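Side-chain contact in dipicolinate synthase subunit B (Bacillus halodurans, PDB 3LQK), which is subunit B of dipicolinate synthase, which probably makes the dipicolinic acid of bacterial spores, and belongs to the flavoprotein family: residues A[10-15]-A[29-34]. Residues are numbered along the deposited sequence; the frame is centred on the assembly and turned at random.
Sequences VGFGLT and ERLVEL
Leu31 reaches from the helix to the strand with a single methyl group, CD1, which touches two side chains at once, Val10 and Phe12. Its CD1 lies 3.9 Å from CG1 of Val10. The same methyl is equally 3.9 Å from CD1 of Phe12, and CE1 of that ring follows at 4.2 Å from Leu31 CD1. Leu31 CG stands anti to its own carbonyl carbon (chi1 -61°); with chi2 at -177°, CD1 lies anti to CA and is carried out from the helix. Val10 offers one branch: CG1, trans to the backbone nitrogen, takes the contact, and the two side chains cross at about a right angle. Against Phe12 the approach is oblique, and the methyl arrives at the ring's edge, close to the ring plane, rather than over a face. The backbones stay well apart, with 8.4 Å between CA of Val10 and CA of Leu31, so side chains alone bridge the gap, and the two segments bury 108 Å² between them.

The contact joins the first strand and the helix of a beta-alpha-beta unit (strand 9-13, helix 25-33, strand 37-41), the two strands pairing in parallel within the central sheet of an alpha/beta fold. Val10 and Phe12, two residues apart on the strand with Gly11 between them, direct their CB atoms toward the helix. All three touching residues are buried. Val38 of the next strand touches both Phe12 and Leu31, and Leu176 of helix 176-184 also meets both. Ile180 and Phe5 add further apolar contacts to Leu31.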
loop_
_atom_site.group_PDB
_atom_site.type_symbol
_atom_site.label_atom_id
_atom_site.label_comp_id
_atom_site.label_asym_id
_atom_site.label_seq_id
_atom_site.Cartn_x
_atom_site.Cartn_y
_atom_site.Cartn_z
ATOM N N VAL A 10 -13.711 4.673 29.433
ATOM C CA VAL A 10 -13.645 3.850 28.236
ATOM C C VAL A 10 -14.757 4.291 27.297
ATOM O O VAL A 10 -15.908 4.470 27.705
ATOM C CB VAL A 10 -13.886 2.401 28.591
ATOM C CG1 VAL A 10 -13.913 1.507 27.329
ATOM C CG2 VAL A 10 -12.865 1.926 29.645
ATOM N N GLY A 11 -14.414 4.563 26.054
ATOM C CA GLY A 11 -15.365 4.877 25.050
ATOM C C GLY A 11 -15.758 3.573 24.387
ATOM O O GLY A 11 -14.920 2.678 24.223
ATOM N N PHE A 12 -17.013 3.458 23.981
ATOM C CA PHE A 12 -17.551 2.208 23.371
ATOM C C PHE A 12 -18.372 2.602 22.152
ATOM O O PHE A 12 -19.527 3.011 22.237
ATOM C CB PHE A 12 -18.391 1.448 24.397
ATOM C CG PHE A 12 -18.516 -0.021 24.137
ATOM C CD1 PHE A 12 -18.158 -0.923 25.112
ATOM C CD2 PHE A 12 -19.053 -0.503 22.935
ATOM C CE1 PHE A 12 -18.288 -2.291 24.898
ATOM C CE2 PHE A 12 -19.158 -1.872 22.688
ATOM C CZ PHE A 12 -18.791 -2.764 23.673
ATOM N N GLY A 13 -17.731 2.530 21.013
ATOM C CA GLY A 13 -18.373 2.784 19.739
ATOM C C GLY A 13 -18.894 1.566 19.028
ATOM O O GLY A 13 -18.262 0.506 18.977
ATOM N N LEU A 14 -20.073 1.747 18.466
ATOM C CA LEU A 14 -20.832 0.719 17.771
ATOM C C LEU A 14 -20.935 1.105 16.330
ATOM O O LEU A 14 -21.324 2.256 15.974
ATOM C CB LEU A 14 -22.208 0.642 18.396
ATOM C CG LEU A 14 -22.182 0.499 19.935
ATOM C CD1 LEU A 14 -23.509 0.939 20.595
ATOM C CD2 LEU A 14 -21.918 -0.945 20.271
ATOM N N THR A 15 -20.584 0.177 15.466
ATOM C CA THR A 15 -20.801 0.440 14.043
ATOM C C THR A 15 -21.756 -0.587 13.400
ATOM O O THR A 15 -21.887 -1.689 13.892
ATOM C CB THR A 15 -19.445 0.460 13.259
ATOM O OG1 THR A 15 -18.887 -0.863 13.200
ATOM C CG2 THR A 15 -18.434 1.434 13.879
ATOM N N GLU A 29 -21.987 -3.671 29.449
ATOM C CA GLU A 29 -22.486 -3.824 30.789
ATOM C C GLU A 29 -21.410 -4.391 31.754
ATOM O O GLU A 29 -21.233 -3.857 32.859
ATOM C CB GLU A 29 -23.779 -4.666 30.772
ATOM C CG GLU A 29 -24.127 -5.252 32.179
ATOM C CD GLU A 29 -24.630 -4.214 33.176
ATOM O OE1 GLU A 29 -24.980 -3.098 32.721
ATOM O OE2 GLU A 29 -24.715 -4.539 34.426
ATOM N N ARG A 30 -20.651 -5.403 31.335
ATOM C CA ARG A 30 -19.526 -5.884 32.150
ATOM C C ARG A 30 -18.496 -4.812 32.468
ATOM O O ARG A 30 -17.934 -4.795 33.560
ATOM C CB ARG A 30 -18.717 -6.982 31.461
ATOM C CG ARG A 30 -19.102 -8.340 31.758
ATOM C CD ARG A 30 -18.409 -9.310 30.801
ATOM N NE ARG A 30 -17.179 -9.878 31.361
ATOM C CZ ARG A 30 -16.284 -10.559 30.654
ATOM N NH1 ARG A 30 -16.442 -10.728 29.323
ATOM N NH2 ARG A 30 -15.258 -11.085 31.281
ATOM N N LEU A 31 -18.161 -3.971 31.502
ATOM C CA LEU A 31 -17.186 -2.925 31.798
ATOM C C LEU A 31 -17.714 -2.020 32.905
ATOM O O LEU A 31 -16.966 -1.669 33.777
ATOM C CB LEU A 31 -16.845 -2.094 30.559
ATOM C CG LEU A 31 -16.223 -2.765 29.348
ATOM C CD1 LEU A 31 -15.918 -1.683 28.254
ATOM C CD2 LEU A 31 -14.977 -3.508 29.854
ATOM N N VAL A 32 -18.992 -1.628 32.846
ATOM C CA VAL A 32 -19.572 -0.742 33.880
ATOM C C VAL A 32 -19.542 -1.480 35.228
ATOM O O VAL A 32 -19.217 -0.916 36.261
ATOM C CB VAL A 32 -21.057 -0.287 33.514
ATOM C CG1 VAL A 32 -21.761 0.408 34.688
ATOM C CG2 VAL A 32 -21.073 0.608 32.313
ATOM N N GLU A 33 -19.835 -2.761 35.203
ATOM C CA GLU A 33 -19.815 -3.579 36.428
ATOM C C GLU A 33 -18.433 -3.745 37.005
ATOM O O GLU A 33 -18.300 -3.861 38.207
ATOM C CB GLU A 33 -20.339 -4.978 36.136
ATOM C CG GLU A 33 -21.815 -5.022 35.838
ATOM C CD GLU A 33 -22.289 -6.403 35.314
ATOM O OE1 GLU A 33 -21.477 -7.383 35.120
ATOM O OE2 GLU A 33 -23.505 -6.472 35.078
ATOM N N LEU A 34 -17.411 -3.766 36.149
ATOM C CA LEU A 34 -16.017 -3.743 36.573
ATOM C C LEU A 34 -15.475 -2.316 36.935
ATOM O O LEU A 34 -14.276 -2.132 37.193
ATOM C CB LEU A 34 -15.183 -4.310 35.433
ATOM C CG LEU A 34 -15.349 -5.801 35.126
ATOM C CD1 LEU A 34 -14.769 -6.139 33.727
ATOM C CD2 LEU A 34 -14.647 -6.590 36.171
#